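Acetoacetate decarboxylase (PDB 5UPB) is an acetoacetate decarboxylase-like enzyme classed as a lyase, which probably acts on oxo-acid substrates through a Schiff-base intermediate, as in its relatives. Local coordinates at residues Thr29-Cys34 and Ala239-Ser244; Cys54-Gly59 and Ala84-Ala89; Tyr98-Val103 and Asn117-Lys122; Phe102-Lys107 and Glu227-Phe232; Leu158-Leu163 and Phe218-Ser223. One frame throughout, in Å; residues are numbered along the deposited sequence.

Interaction 1 (Thr29-Cys34 and Ala239-Ser244); sequences TVYLRC and AGVTYS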
# COMPACT_ATOMS: atom_id res chain seq x y z
N THR A 29 4.14 -18.68 14.86
CA THR A 29 3.22 -18.70 15.99
C THR A 29 3.97 -18.61 17.32
O THR A 29 4.97 -19.32 17.54
CB THR A 29 2.36 -19.97 15.95
OG1 THR A 29 1.63 -19.98 14.71
CG2 THR A 29 1.39 -20.02 17.12
N VAL A 30 3.45 -17.76 18.21
CA VAL A 30 3.92 -17.65 19.57
C VAL A 30 2.75 -17.92 20.50
O VAL A 30 1.68 -17.29 20.39
CB VAL A 30 4.55 -16.29 19.86
CG1 VAL A 30 4.90 -16.18 21.35
CG2 VAL A 30 5.77 -16.12 18.99
N TYR A 31 2.94 -18.86 21.40
CA TYR A 31 1.96 -19.16 22.42
C TYR A 31 2.23 -18.35 23.68
O TYR A 31 3.38 -18.10 24.05
CB TYR A 31 1.98 -20.65 22.73
CG TYR A 31 1.57 -21.46 21.54
CD1 TYR A 31 0.24 -21.50 21.12
CD2 TYR A 31 2.51 -22.22 20.84
CE1 TYR A 31 -0.14 -22.25 20.00
CE2 TYR A 31 2.14 -22.97 19.73
CZ TYR A 31 0.81 -22.99 19.33
OH TYR A 31 0.44 -23.75 18.24
N LEU A 32 1.14 -17.89 24.29
CA LEU A 32 1.15 -17.00 25.43
C LEU A 32 0.11 -17.46 26.44
O LEU A 32 -0.86 -18.14 26.09
CB LEU A 32 0.76 -15.56 25.06
CG LEU A 32 1.37 -14.92 23.85
CD1 LEU A 32 0.60 -13.65 23.63
CD2 LEU A 32 2.83 -14.67 24.11
N ARG A 33 0.25 -16.96 27.66
CA ARG A 33 -0.79 -17.10 28.68
C ARG A 33 -1.05 -15.71 29.24
O ARG A 33 -0.12 -15.01 29.62
CB ARG A 33 -0.39 -18.06 29.80
CG ARG A 33 -1.53 -18.33 30.81
CD ARG A 33 -1.16 -19.41 31.83
NE ARG A 33 -0.74 -20.66 31.18
CZ ARG A 33 0.46 -21.23 31.32
NH1 ARG A 33 1.40 -20.70 32.09
NH2 ARG A 33 0.71 -22.36 30.67
N CYS A 34 -2.31 -15.29 29.20
CA CYS A 34 -2.76 -14.05 29.80
C CYS A 34 -3.71 -14.37 30.93
O CYS A 34 -4.05 -15.54 31.19
CB CYS A 34 -3.45 -13.13 28.78
SG CYS A 34 -2.45 -12.67 27.38
N ALA A 239 5.98 -20.42 24.25
CA ALA A 239 6.70 -21.18 23.24
C ALA A 239 6.56 -20.49 21.90
O ALA A 239 5.67 -19.66 21.70
CB ALA A 239 6.16 -22.60 23.12
N GLY A 240 7.44 -20.86 20.98
CA GLY A 240 7.34 -20.37 19.62
C GLY A 240 7.60 -21.49 18.64
O GLY A 240 8.33 -22.45 18.93
N VAL A 241 6.94 -21.39 17.48
CA VAL A 241 7.06 -22.38 16.42
C VAL A 241 6.78 -21.72 15.07
O VAL A 241 6.03 -20.74 14.99
CB VAL A 241 6.11 -23.57 16.67
CG1 VAL A 241 4.67 -23.12 16.54
CG2 VAL A 241 6.38 -24.70 15.73
N THR A 242 7.42 -22.25 14.02
CA THR A 242 7.11 -21.91 12.63
C THR A 242 6.90 -23.22 11.89
O THR A 242 7.51 -24.24 12.23
CB THR A 242 8.22 -21.05 11.96
OG1 THR A 242 7.78 -20.57 10.68
CG2 THR A 242 9.55 -21.85 11.79
N TYR A 243 5.97 -23.22 10.95
CA TYR A 243 5.55 -24.46 10.32
C TYR A 243 4.76 -24.15 9.07
O TYR A 243 4.38 -22.99 8.81
CB TYR A 243 4.73 -25.31 11.27
CG TYR A 243 3.47 -24.64 11.75
CD1 TYR A 243 3.49 -23.79 12.83
CD2 TYR A 243 2.24 -24.92 11.17
CE1 TYR A 243 2.33 -23.20 13.30
CE2 TYR A 243 1.08 -24.35 11.62
CZ TYR A 243 1.13 -23.49 12.70
OH TYR A 243 -0.04 -22.93 13.15
N SER A 244 4.45 -25.21 8.35
CA SER A 244 3.57 -25.12 7.19
C SER A 244 2.25 -25.81 7.49
O SER A 244 2.18 -26.80 8.24
CB SER A 244 4.23 -25.69 5.95
OG SER A 244 5.42 -24.96 5.70
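Thr-29, Tyr-31 and Ala-239 bury the most surface where strands 29-34 and 239-244 pair antiparallel in the curled beta-sheet of the ADC-like fold. Thr-29 and Val-241 form a hydrogen-bonded pair: Thr-29 N reaches Val-241 O at 2.8 Å, and Val-241 N returns a bond to Thr-29 O. Two residues on, Tyr-31 N binds Ala-239 O at 2.9 Å, while the reverse bond, from Ala-239 N to Tyr-31 O, is weak at 3.5 Å. Between them Gly-240 faces Val-30, and Gly-240 CA lies 3.3 Å from Thr-29 O in a CA-H...O contact.

Tyr-31, Ala-239, Thr-29 and Val-241 share one face of the sheet. With CG anti to its carbonyl carbon (chi1 -64°), the Tyr-31 ring brings CE2 to 4.1 Å from Val-241 CG1, and Thr-29 CG2 lies over one ring face. The small Ala-239 suits its place beside so large a ring, its CB 4.3 Å from Tyr-31 CD2. The tyrosine hydroxyl is bonded beyond the pair, to the backbone N of Arg-175. Thr-29 OG1, by contrast, is buried without a hydrogen-bond partner, and the nearest atom it meets on strand 239-244 is Tyr-243 CE1, at 3.6 Å.

Interaction 2 (Cys54-Gly59 and Ala84-Ala89); sequences CMAYVG and AALSIA
Met-55 and Ser-87 are a hydrogen-bonded pair in the antiparallel sheet that strands 54-59 and 84-89 build at the heart of the ADC-like fold, their axes 4.7 Å apart and their directions 163° from one another. Met-55 N gives to Ser-87 O, and Ser-87 N returns a bond to Met-55 O at 2.8 Å. Tyr-57 and Ala-85 repeat this pair of hydrogen bonds two residues on. In the non-hydrogen-bonded pairs between and beyond them the chains are joined by CA-H...O contacts, such as Ala-84 CA to Tyr-57 O at 3.1 Å.

One face carries Cys-54, Ala-56, Val-58, Ala-84, Leu-86 and Ile-88, nearly all small or branched apolar groups, as suits a surface covered by Phe-159, Leu-161 and Phe-232. Here Leu-86 turns its CD2 branch onto Ala-56 CB at 3.5 Å, and Val-58 CG2 meets Ala-84 CB at 4.1 Å.

On the other face Met-55 CG lies alongside Ser-87 CB, 4.1 Å away. Tyr-57 has CG set between its backbone N and carbonyl carbon (chi1 70°), which folds the ring across the neighbouring strand. The small methyl of Ala-85 suits a place directly beneath it. The hydroxyl is bonded to Glu-83 OE2, and the ring lies over the alanine methyl in a CH-pi contact, Ala-85 CB standing 3.8 Å from the Tyr-57 ring centroid.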
# COMPACT_ATOMS: atom_id res chain seq x y z
N CYS A 54 -3.32 -18.26 24.86
CA CYS A 54 -3.58 -17.47 23.66
C CYS A 54 -2.52 -17.86 22.66
O CYS A 54 -1.45 -18.37 23.04
CB CYS A 54 -3.49 -15.94 23.87
SG CYS A 54 -4.62 -15.43 25.03
N MET A 55 -2.83 -17.67 21.38
CA MET A 55 -1.82 -17.82 20.33
C MET A 55 -1.79 -16.54 19.52
O MET A 55 -2.84 -16.00 19.15
CB MET A 55 -2.04 -19.01 19.39
CG MET A 55 -2.94 -18.85 18.28
SD MET A 55 -2.76 -20.35 17.29
CE MET A 55 -4.42 -20.97 17.42
N ALA A 56 -0.59 -16.02 19.30
CA ALA A 56 -0.35 -14.98 18.32
C ALA A 56 0.27 -15.61 17.07
O ALA A 56 1.13 -16.49 17.20
CB ALA A 56 0.59 -13.92 18.89
N TYR A 57 -0.22 -15.25 15.87
CA TYR A 57 0.45 -15.71 14.66
C TYR A 57 0.53 -14.63 13.61
O TYR A 57 -0.29 -13.71 13.54
CB TYR A 57 -0.20 -16.98 14.04
CG TYR A 57 -1.57 -16.80 13.40
CD1 TYR A 57 -1.71 -16.22 12.15
CD2 TYR A 57 -2.70 -17.25 14.03
CE1 TYR A 57 -2.97 -16.08 11.57
CE2 TYR A 57 -3.95 -17.12 13.46
CZ TYR A 57 -4.08 -16.53 12.24
OH TYR A 57 -5.32 -16.42 11.67
N VAL A 58 1.55 -14.79 12.77
CA VAL A 58 1.65 -14.10 11.49
C VAL A 58 1.86 -15.16 10.43
O VAL A 58 2.73 -16.02 10.58
CB VAL A 58 2.83 -13.11 11.46
CG1 VAL A 58 2.92 -12.49 10.08
CG2 VAL A 58 2.70 -12.09 12.58
N GLY A 59 1.05 -15.12 9.38
CA GLY A 59 1.15 -16.11 8.33
C GLY A 59 1.02 -15.53 6.94
O GLY A 59 0.39 -14.47 6.72
N ALA A 84 -2.38 -11.64 10.39
CA ALA A 84 -1.89 -11.71 11.76
C ALA A 84 -3.08 -11.79 12.71
O ALA A 84 -4.12 -11.13 12.50
CB ALA A 84 -1.03 -10.49 12.07
N ALA A 85 -2.92 -12.51 13.81
CA ALA A 85 -4.03 -12.68 14.72
C ALA A 85 -3.57 -12.90 16.14
O ALA A 85 -2.48 -13.42 16.40
CB ALA A 85 -4.91 -13.85 14.30
N LEU A 86 -4.47 -12.53 17.05
CA LEU A 86 -4.40 -12.89 18.47
C LEU A 86 -5.65 -13.68 18.79
O LEU A 86 -6.77 -13.14 18.69
CB LEU A 86 -4.31 -11.62 19.33
CG LEU A 86 -3.09 -10.76 19.02
CD1 LEU A 86 -3.19 -9.38 19.64
CD2 LEU A 86 -1.86 -11.47 19.55
N SER A 87 -5.49 -14.96 19.14
CA SER A 87 -6.61 -15.87 19.34
C SER A 87 -6.60 -16.42 20.75
O SER A 87 -5.53 -16.67 21.32
CB SER A 87 -6.60 -17.08 18.35
OG SER A 87 -6.60 -16.66 17.01
N ILE A 88 -7.78 -16.73 21.27
CA ILE A 88 -8.00 -17.08 22.67
C ILE A 88 -8.45 -18.53 22.76
O ILE A 88 -9.42 -18.93 22.10
CB ILE A 88 -9.04 -16.15 23.31
CG1 ILE A 88 -8.55 -14.70 23.20
CG2 ILE A 88 -9.33 -16.56 24.76
CD1 ILE A 88 -9.60 -13.66 23.56
N ALA A 89 -7.75 -19.32 23.57
CA ALA A 89 -8.20 -20.69 23.79
C ALA A 89 -9.46 -20.66 24.66
O ALA A 89 -9.52 -19.93 25.65
CB ALA A 89 -7.11 -21.53 24.45

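Interaction 3 (Tyr98-Val103 and Asn117-Lys122); sequences YFPAFV and NGYPKK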
# COMPACT_ATOMS: atom_id res chain seq x y z
N TYR A 98 -10.41 -22.31 19.52
CA TYR A 98 -9.85 -20.98 19.59
C TYR A 98 -10.92 -20.00 19.13
O TYR A 98 -11.70 -20.31 18.22
CB TYR A 98 -8.62 -20.80 18.69
CG TYR A 98 -7.38 -21.38 19.28
CD1 TYR A 98 -6.68 -20.71 20.30
CD2 TYR A 98 -6.91 -22.63 18.84
CE1 TYR A 98 -5.52 -21.27 20.85
CE2 TYR A 98 -5.77 -23.18 19.38
CZ TYR A 98 -5.07 -22.52 20.38
OH TYR A 98 -3.92 -23.12 20.90
N PHE A 99 -10.96 -18.82 19.76
CA PHE A 99 -11.74 -17.69 19.25
C PHE A 99 -10.74 -16.66 18.76
O PHE A 99 -9.93 -16.16 19.57
CB PHE A 99 -12.65 -17.08 20.31
CG PHE A 99 -13.41 -15.88 19.82
CD1 PHE A 99 -14.43 -16.02 18.89
CD2 PHE A 99 -13.08 -14.61 20.27
CE1 PHE A 99 -15.11 -14.92 18.43
CE2 PHE A 99 -13.76 -13.50 19.82
CZ PHE A 99 -14.78 -13.65 18.90
N PRO A 100 -10.66 -16.40 17.47
CA PRO A 100 -9.67 -15.42 16.97
C PRO A 100 -10.19 -13.98 17.11
O PRO A 100 -10.67 -13.35 16.18
CB PRO A 100 -9.49 -15.85 15.51
CG PRO A 100 -10.85 -16.39 15.13
CD PRO A 100 -11.46 -16.98 16.38
N ALA A 101 -10.00 -13.44 18.32
CA ALA A 101 -10.61 -12.15 18.70
C ALA A 101 -10.16 -11.02 17.80
O ALA A 101 -10.99 -10.22 17.35
CB ALA A 101 -10.23 -11.82 20.15
N PHE A 102 -8.86 -10.86 17.60
CA PHE A 102 -8.31 -9.78 16.78
C PHE A 102 -7.54 -10.39 15.62
O PHE A 102 -6.52 -11.06 15.85
CB PHE A 102 -7.36 -8.88 17.58
CG PHE A 102 -7.95 -8.28 18.83
CD1 PHE A 102 -9.31 -8.18 19.02
CD2 PHE A 102 -7.12 -7.81 19.82
CE1 PHE A 102 -9.82 -7.62 20.18
CE2 PHE A 102 -7.62 -7.27 20.97
CZ PHE A 102 -8.97 -7.18 21.14
N VAL A 103 -7.95 -10.08 14.40
CA VAL A 103 -7.31 -10.54 13.18
C VAL A 103 -7.14 -9.35 12.24
O VAL A 103 -8.07 -8.56 12.07
CB VAL A 103 -8.14 -11.63 12.49
CG1 VAL A 103 -7.42 -12.18 11.24
CG2 VAL A 103 -8.45 -12.74 13.48
N ASN A 117 -18.01 -15.93 8.24
CA ASN A 117 -17.82 -17.10 9.08
C ASN A 117 -17.47 -16.72 10.51
O ASN A 117 -16.98 -17.57 11.28
CB ASN A 117 -16.72 -17.95 8.43
CG ASN A 117 -17.22 -18.78 7.25
OD1 ASN A 117 -18.38 -19.19 7.22
ND2 ASN A 117 -16.38 -18.93 6.22
N GLY A 118 -17.70 -15.45 10.88
CA GLY A 118 -17.59 -15.02 12.26
C GLY A 118 -16.20 -14.76 12.75
O GLY A 118 -15.99 -14.77 13.96
N TYR A 119 -15.24 -14.63 11.84
CA TYR A 119 -13.87 -14.24 12.17
C TYR A 119 -13.80 -12.73 12.18
O TYR A 119 -13.97 -12.12 11.12
CB TYR A 119 -12.91 -14.73 11.12
CG TYR A 119 -12.56 -16.18 11.09
CD1 TYR A 119 -13.42 -17.10 10.50
CD2 TYR A 119 -11.33 -16.64 11.56
CE1 TYR A 119 -13.10 -18.45 10.42
CE2 TYR A 119 -10.99 -18.00 11.49
CZ TYR A 119 -11.88 -18.90 10.90
OH TYR A 119 -11.57 -20.24 10.81
N PRO A 120 -13.52 -12.09 13.28
CA PRO A 120 -13.42 -10.61 13.26
C PRO A 120 -12.11 -10.17 12.63
O PRO A 120 -11.04 -10.41 13.19
CB PRO A 120 -13.49 -10.24 14.75
CG PRO A 120 -13.93 -11.46 15.47
CD PRO A 120 -13.43 -12.61 14.65
N LYS A 121 -12.19 -9.54 11.44
CA LYS A 121 -10.99 -9.12 10.72
C LYS A 121 -11.02 -7.63 10.34
O LYS A 121 -12.04 -7.10 9.91
CB LYS A 121 -10.77 -9.92 9.41
CG LYS A 121 -10.71 -11.46 9.60
CD LYS A 121 -10.11 -12.11 8.37
CE LYS A 121 -10.07 -13.66 8.52
NZ LYS A 121 -9.36 -14.25 7.36
N LYS A 122 -9.86 -6.99 10.45
CA LYS A 122 -9.61 -5.66 9.91
C LYS A 122 -8.53 -5.77 8.83
O LYS A 122 -7.89 -6.83 8.66
CB LYS A 122 -9.15 -4.71 11.02
CG LYS A 122 -10.21 -4.47 12.11
CD LYS A 122 -9.65 -3.53 13.20
CE LYS A 122 -10.65 -3.26 14.25
NZ LYS A 122 -10.04 -2.48 15.40
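Lys-121 lies alongside Val-103, both side chains pointing the same way. From CB, which is 4.0 Å from Val-103 O, the lysine chain leaves with CG anti to its carbonyl carbon (chi1 -56°) and runs on fully extended. CG touches Val-103 CG1 at 3.7 Å, CD keeps to the same methyl at 3.9 Å, and CE is still 4.1 Å from Val-103 CG1. The branched valine thus covers the length of the methylene chain, while NZ goes on to a salt bridge with Glu-83. Next along, Lys-122 N binds Val-103 O at 2.9 Å with an angle of 165° at the hydrogen, whereas the bond from Val-103 N to Pro-120 O is weak.

Farther back two prolines, which have no N-H to give, fit where the chains meet without regular pairing. Pro-100, the centre of an inverse gamma turn, sets its CG 3.6 Å from Tyr-119 CD2, and its carbonyl O lies 3.2 Å from Pro-120 CD. Pro-120 CG also meets the end of the Phe-99 ring.

Gly-118, with positive phi, is the C-prime residue of a Schellman motif that closes helix 108-116, after which the chain returns beside strand 95-105. The adjacent lysines presented there recall the lysine pair of acetoacetate decarboxylase, one member of which forms the Schiff base.

Interaction 4 (Phe102-Lys107 and Glu227-Phe232); sequences FVWVDK and EALECF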
# COMPACT_ATOMS: atom_id res chain seq x y z
N PHE A 102 -8.86 -10.86 17.60
CA PHE A 102 -8.31 -9.78 16.78
C PHE A 102 -7.54 -10.39 15.62
O PHE A 102 -6.52 -11.06 15.85
CB PHE A 102 -7.36 -8.88 17.58
CG PHE A 102 -7.95 -8.28 18.83
CD1 PHE A 102 -9.31 -8.18 19.02
CD2 PHE A 102 -7.12 -7.81 19.82
CE1 PHE A 102 -9.82 -7.62 20.18
CE2 PHE A 102 -7.62 -7.27 20.97
CZ PHE A 102 -8.97 -7.18 21.14
N VAL A 103 -7.95 -10.08 14.40
CA VAL A 103 -7.31 -10.54 13.18
C VAL A 103 -7.14 -9.35 12.24
O VAL A 103 -8.07 -8.56 12.07
CB VAL A 103 -8.14 -11.63 12.49
CG1 VAL A 103 -7.42 -12.18 11.24
CG2 VAL A 103 -8.45 -12.74 13.48
N TRP A 104 -5.95 -9.24 11.63
CA TRP A 104 -5.67 -8.26 10.59
C TRP A 104 -5.18 -9.01 9.35
O TRP A 104 -4.34 -9.91 9.46
CB TRP A 104 -4.61 -7.22 11.04
CG TRP A 104 -5.00 -6.42 12.29
CD1 TRP A 104 -5.59 -5.16 12.32
CD2 TRP A 104 -4.84 -6.82 13.66
NE1 TRP A 104 -5.78 -4.77 13.63
CE2 TRP A 104 -5.34 -5.77 14.46
CE3 TRP A 104 -4.32 -7.96 14.28
CZ2 TRP A 104 -5.33 -5.83 15.85
CZ3 TRP A 104 -4.31 -8.01 15.67
CH2 TRP A 104 -4.82 -6.93 16.44
N VAL A 105 -5.74 -8.67 8.19
CA VAL A 105 -5.45 -9.32 6.92
C VAL A 105 -5.21 -8.22 5.91
O VAL A 105 -5.63 -7.07 6.10
CB VAL A 105 -6.60 -10.30 6.52
CG1 VAL A 105 -7.90 -9.55 6.18
CG2 VAL A 105 -6.21 -11.17 5.35
N ASP A 106 -4.55 -8.55 4.80
CA ASP A 106 -4.25 -7.48 3.83
C ASP A 106 -4.99 -7.63 2.51
O ASP A 106 -4.61 -6.99 1.53
CB ASP A 106 -2.75 -7.33 3.58
CG ASP A 106 -2.09 -8.59 3.04
OD1 ASP A 106 -2.80 -9.52 2.68
OD2 ASP A 106 -0.84 -8.59 2.90
N LYS A 107 -6.05 -8.44 2.46
CA LYS A 107 -6.90 -8.55 1.29
C LYS A 107 -8.34 -8.56 1.78
O LYS A 107 -8.70 -9.34 2.66
CB LYS A 107 -6.58 -9.83 0.48
CG LYS A 107 -5.21 -9.86 -0.17
CD LYS A 107 -5.11 -8.84 -1.29
CE LYS A 107 -3.69 -8.64 -1.80
NZ LYS A 107 -3.17 -10.00 -2.26
N GLU A 227 -7.64 0.24 18.75
CA GLU A 227 -7.45 -1.19 19.00
C GLU A 227 -7.47 -1.40 20.50
O GLU A 227 -7.39 -0.45 21.27
CB GLU A 227 -6.12 -1.69 18.44
CG GLU A 227 -5.91 -1.44 16.97
CD GLU A 227 -6.76 -2.34 16.10
OE1 GLU A 227 -7.60 -3.10 16.65
OE2 GLU A 227 -6.59 -2.31 14.85
N ALA A 228 -7.47 -2.65 20.92
CA ALA A 228 -7.49 -2.98 22.33
C ALA A 228 -6.41 -4.01 22.65
O ALA A 228 -6.65 -4.99 23.35
CB ALA A 228 -8.85 -3.52 22.77
N LEU A 229 -5.20 -3.75 22.14
CA LEU A 229 -4.09 -4.68 22.26
C LEU A 229 -3.68 -4.88 23.71
O LEU A 229 -3.13 -5.93 24.04
CB LEU A 229 -2.90 -4.17 21.44
CG LEU A 229 -3.18 -4.14 19.94
CD1 LEU A 229 -2.31 -3.11 19.22
CD2 LEU A 229 -2.95 -5.52 19.38
N GLU A 230 -3.95 -3.90 24.57
CA GLU A 230 -3.60 -4.00 25.97
C GLU A 230 -4.27 -5.21 26.64
O GLU A 230 -3.82 -5.63 27.70
CB GLU A 230 -3.98 -2.71 26.70
CG GLU A 230 -3.06 -1.52 26.36
CD GLU A 230 -3.33 -0.89 24.97
OE1 GLU A 230 -4.42 -1.11 24.38
OE2 GLU A 230 -2.43 -0.16 24.47
N CYS A 231 -5.35 -5.74 26.07
CA CYS A 231 -5.99 -6.93 26.63
C CYS A 231 -5.05 -8.15 26.66
O CYS A 231 -5.25 -9.06 27.46
CB CYS A 231 -7.24 -7.26 25.83
SG CYS A 231 -8.48 -5.98 25.94
N PHE A 232 -4.01 -8.16 25.81
CA PHE A 232 -3.05 -9.25 25.73
C PHE A 232 -1.71 -8.88 26.35
O PHE A 232 -0.75 -9.63 26.23
CB PHE A 232 -2.87 -9.70 24.28
CG PHE A 232 -4.09 -10.39 23.70
CD1 PHE A 232 -5.09 -9.68 23.08
CD2 PHE A 232 -4.20 -11.77 23.75
CE1 PHE A 232 -6.20 -10.31 22.55
CE2 PHE A 232 -5.31 -12.42 23.22
CZ PHE A 232 -6.31 -11.68 22.62
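Glu-227 OE2 accepts the indole N-H of Trp-104, with NE1 2.9 Å away and an angle of 165° at the hydrogen. The oxygen lies in the plane of the indole, at its edge, yet the donor meets it from above the carboxylate plane, the two planes being 71° apart. A bend in the glutamate chain (chi2 -73°) brings the acid back to this edge. Its other oxygen, OE1, takes a salt bridge from Lys-122, so each oxygen of the buried carboxylate has a donor. A phenylalanine in place of Trp-104 would probably leave Glu-227 OE2 without its N-H donor and the carboxylate freer to turn.

The far end of the same indole is apolar in its dealings: CH2 touches Leu-229 CD2 at 3.8 Å. Phe-102 points its CE2 corner at Ala-228 O, 3.4 Å away and close to the ring plane, and CZ reaches Ala-228 CB at 4.0 Å. Onto its face comes the edge of Phe-232 in an offset edge-to-face pair, centroids 5.6 Å apart. Phe-6 of a neighbouring subunit stacks on Phe-102 as well.

The 3-10 turn 229-232 is thus packed by aromatic rings against the corner that strand 95-105 turns at Phe-102, beside a buried acid, indole and lysine cluster that probably borders the active-site pocket, as in acetoacetate decarboxylase.

Interaction 5 (Leu158-Leu163 and Phe218-Ser223); sequences LFRLGL and FIELGS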
# COMPACT_ATOMS: atom_id res chain seq x y z
N LEU A 158 1.02 -2.91 15.46
CA LEU A 158 0.08 -3.68 16.27
C LEU A 158 0.82 -4.71 17.12
O LEU A 158 0.69 -4.71 18.35
CB LEU A 158 -0.92 -4.37 15.36
CG LEU A 158 -1.77 -3.41 14.49
CD1 LEU A 158 -2.38 -4.22 13.34
CD2 LEU A 158 -2.79 -2.71 15.34
N PHE A 159 1.56 -5.61 16.48
CA PHE A 159 2.49 -6.43 17.26
C PHE A 159 3.60 -6.95 16.36
O PHE A 159 3.53 -6.85 15.13
CB PHE A 159 1.78 -7.57 18.00
CG PHE A 159 1.16 -8.64 17.13
CD1 PHE A 159 1.88 -9.78 16.76
CD2 PHE A 159 -0.17 -8.54 16.73
CE1 PHE A 159 1.29 -10.79 16.00
CE2 PHE A 159 -0.76 -9.54 15.95
CZ PHE A 159 -0.02 -10.69 15.60
N ARG A 160 4.68 -7.36 17.01
CA ARG A 160 5.82 -7.97 16.36
C ARG A 160 6.03 -9.36 16.96
O ARG A 160 5.84 -9.54 18.16
CB ARG A 160 7.10 -7.17 16.55
CG ARG A 160 6.96 -5.70 16.27
CD ARG A 160 8.08 -4.92 16.92
NE ARG A 160 9.39 -5.26 16.35
CZ ARG A 160 10.54 -4.93 16.92
NH1 ARG A 160 10.55 -4.29 18.09
NH2 ARG A 160 11.68 -5.24 16.33
N LEU A 161 6.41 -10.31 16.12
CA LEU A 161 6.71 -11.68 16.53
C LEU A 161 8.02 -12.11 15.90
O LEU A 161 8.36 -11.69 14.79
CB LEU A 161 5.70 -12.71 16.05
CG LEU A 161 4.28 -12.74 16.53
CD1 LEU A 161 3.66 -14.00 15.94
CD2 LEU A 161 4.24 -12.73 18.05
N GLY A 162 8.71 -13.02 16.59
CA GLY A 162 9.93 -13.57 16.02
C GLY A 162 10.26 -14.90 16.67
O GLY A 162 9.71 -15.27 17.71
N LEU A 163 11.15 -15.62 16.02
CA LEU A 163 11.59 -16.95 16.47
C LEU A 163 13.05 -17.12 16.10
O LEU A 163 13.42 -16.86 14.96
CB LEU A 163 10.77 -18.04 15.78
CG LEU A 163 11.03 -19.45 16.25
CD1 LEU A 163 10.52 -19.60 17.68
CD2 LEU A 163 10.34 -20.42 15.30
N PHE A 218 9.79 -14.39 20.52
CA PHE A 218 9.61 -13.09 21.13
C PHE A 218 8.35 -12.50 20.54
O PHE A 218 7.94 -12.83 19.43
CB PHE A 218 10.81 -12.16 20.94
CG PHE A 218 10.67 -11.22 19.79
CD1 PHE A 218 9.93 -10.05 19.90
CD2 PHE A 218 11.31 -11.49 18.61
CE1 PHE A 218 9.81 -9.19 18.81
CE2 PHE A 218 11.20 -10.65 17.52
CZ PHE A 218 10.45 -9.49 17.63
N ILE A 219 7.69 -11.68 21.35
CA ILE A 219 6.51 -10.97 20.90
C ILE A 219 6.58 -9.59 21.54
O ILE A 219 7.01 -9.45 22.69
CB ILE A 219 5.23 -11.74 21.29
CG1 ILE A 219 4.00 -10.90 20.94
CG2 ILE A 219 5.24 -12.07 22.77
CD1 ILE A 219 2.73 -11.72 20.98
N GLU A 220 6.13 -8.58 20.82
CA GLU A 220 6.09 -7.23 21.37
C GLU A 220 4.79 -6.63 20.88
O GLU A 220 4.59 -6.48 19.68
CB GLU A 220 7.29 -6.38 20.93
CG GLU A 220 7.23 -4.91 21.36
CD GLU A 220 8.37 -4.10 20.82
OE1 GLU A 220 9.50 -4.28 21.30
OE2 GLU A 220 8.13 -3.30 19.89
N LEU A 221 3.90 -6.36 21.83
CA LEU A 221 2.62 -5.76 21.51
C LEU A 221 2.80 -4.25 21.39
O LEU A 221 3.51 -3.63 22.19
CB LEU A 221 1.62 -6.10 22.61
CG LEU A 221 1.23 -7.57 22.72
CD1 LEU A 221 0.48 -7.77 24.02
CD2 LEU A 221 0.40 -8.03 21.54
N GLY A 222 2.11 -3.65 20.43
CA GLY A 222 2.02 -2.22 20.31
C GLY A 222 0.78 -1.65 20.97
O GLY A 222 0.14 -2.28 21.81
N SER A 223 0.40 -0.45 20.53
CA SER A 223 -0.80 0.17 21.06
C SER A 223 -1.36 1.10 20.00
O SER A 223 -0.60 1.69 19.24
CB SER A 223 -0.45 0.96 22.34
OG SER A 223 -1.53 1.73 22.81
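Leu-161 and Ile-219 lie side by side on the tightly packed face of this antiparallel pair: Leu-161 CD2 sits 3.4 Å from both CG1 and CD1 of Ile-219, closer than carbons usually come. Ile-219 has CG1 anti to its backbone N (chi1 174°), which carries the long branch along the leucine. Phe-159 CB and Leu-221 CD2 continue the face at 3.8 Å, and Leu-32, Ala-56 and Val-58 close over it. Apolar branched residues suit such an interior.

The opposite face is looser and more polar. Arg-160 and the exposed Glu-220 lie side by side and point the same way, the arginine bent at chi3, and Arg-160 NH1 makes a salt bridge of 3.2 Å to Glu-220 OE2. That oxygen lies in the guanidinium plane, but the N-H meets it from above the carboxylate plane. Arg-160 NH2 turns instead to the carbonyl O of Arg-74 in a neighbouring subunit.

On this same face the ring of Phe-218 folds across the partner strand, its chi1 of 97° well off a staggered value. Its CE2 is 3.5 Å from Gly-162 CA, and Gly-162 N stands over one ring face; having no side chain, Gly-162 can take the ring this close. Were Phe-218 replaced by an alanine, the Gly-162 backbone would be likely to lose its cover and Leu-73 of the neighbouring subunit its packing partner.

Paired backbone bonds, such as Arg-160 N to Glu-220 O at 2.8 Å, frame the whole. A phenylalanine laid over a cross-strand glycine is the arrangement known in antiparallel sheets as aromatic rescue of glycine.

Interactions 1 and 2 are neighbours in one sheet: Leu-32 O lies 2.8 Å from Cys-54 N, and the centres of the two interactions are about 8 Å apart. Strand 80-92 then passes the sheet on to strand 95-105, from which interactions 3 and 4 both start, sharing Phe-102 and Val-103. The tie between these two is Lys-122 NZ to Glu-227 OE1, 2.8 Å long, and both reach the same neighbouring subunit; the likely pocket lies here. Interaction 5 covers the apolar face of interaction 2 and touches interaction 4 where Leu-158 CD1 approaches Trp-104 NE1 at 3.5 Å. It does not touch interaction 3, whose nearest atoms are about 6 Å away.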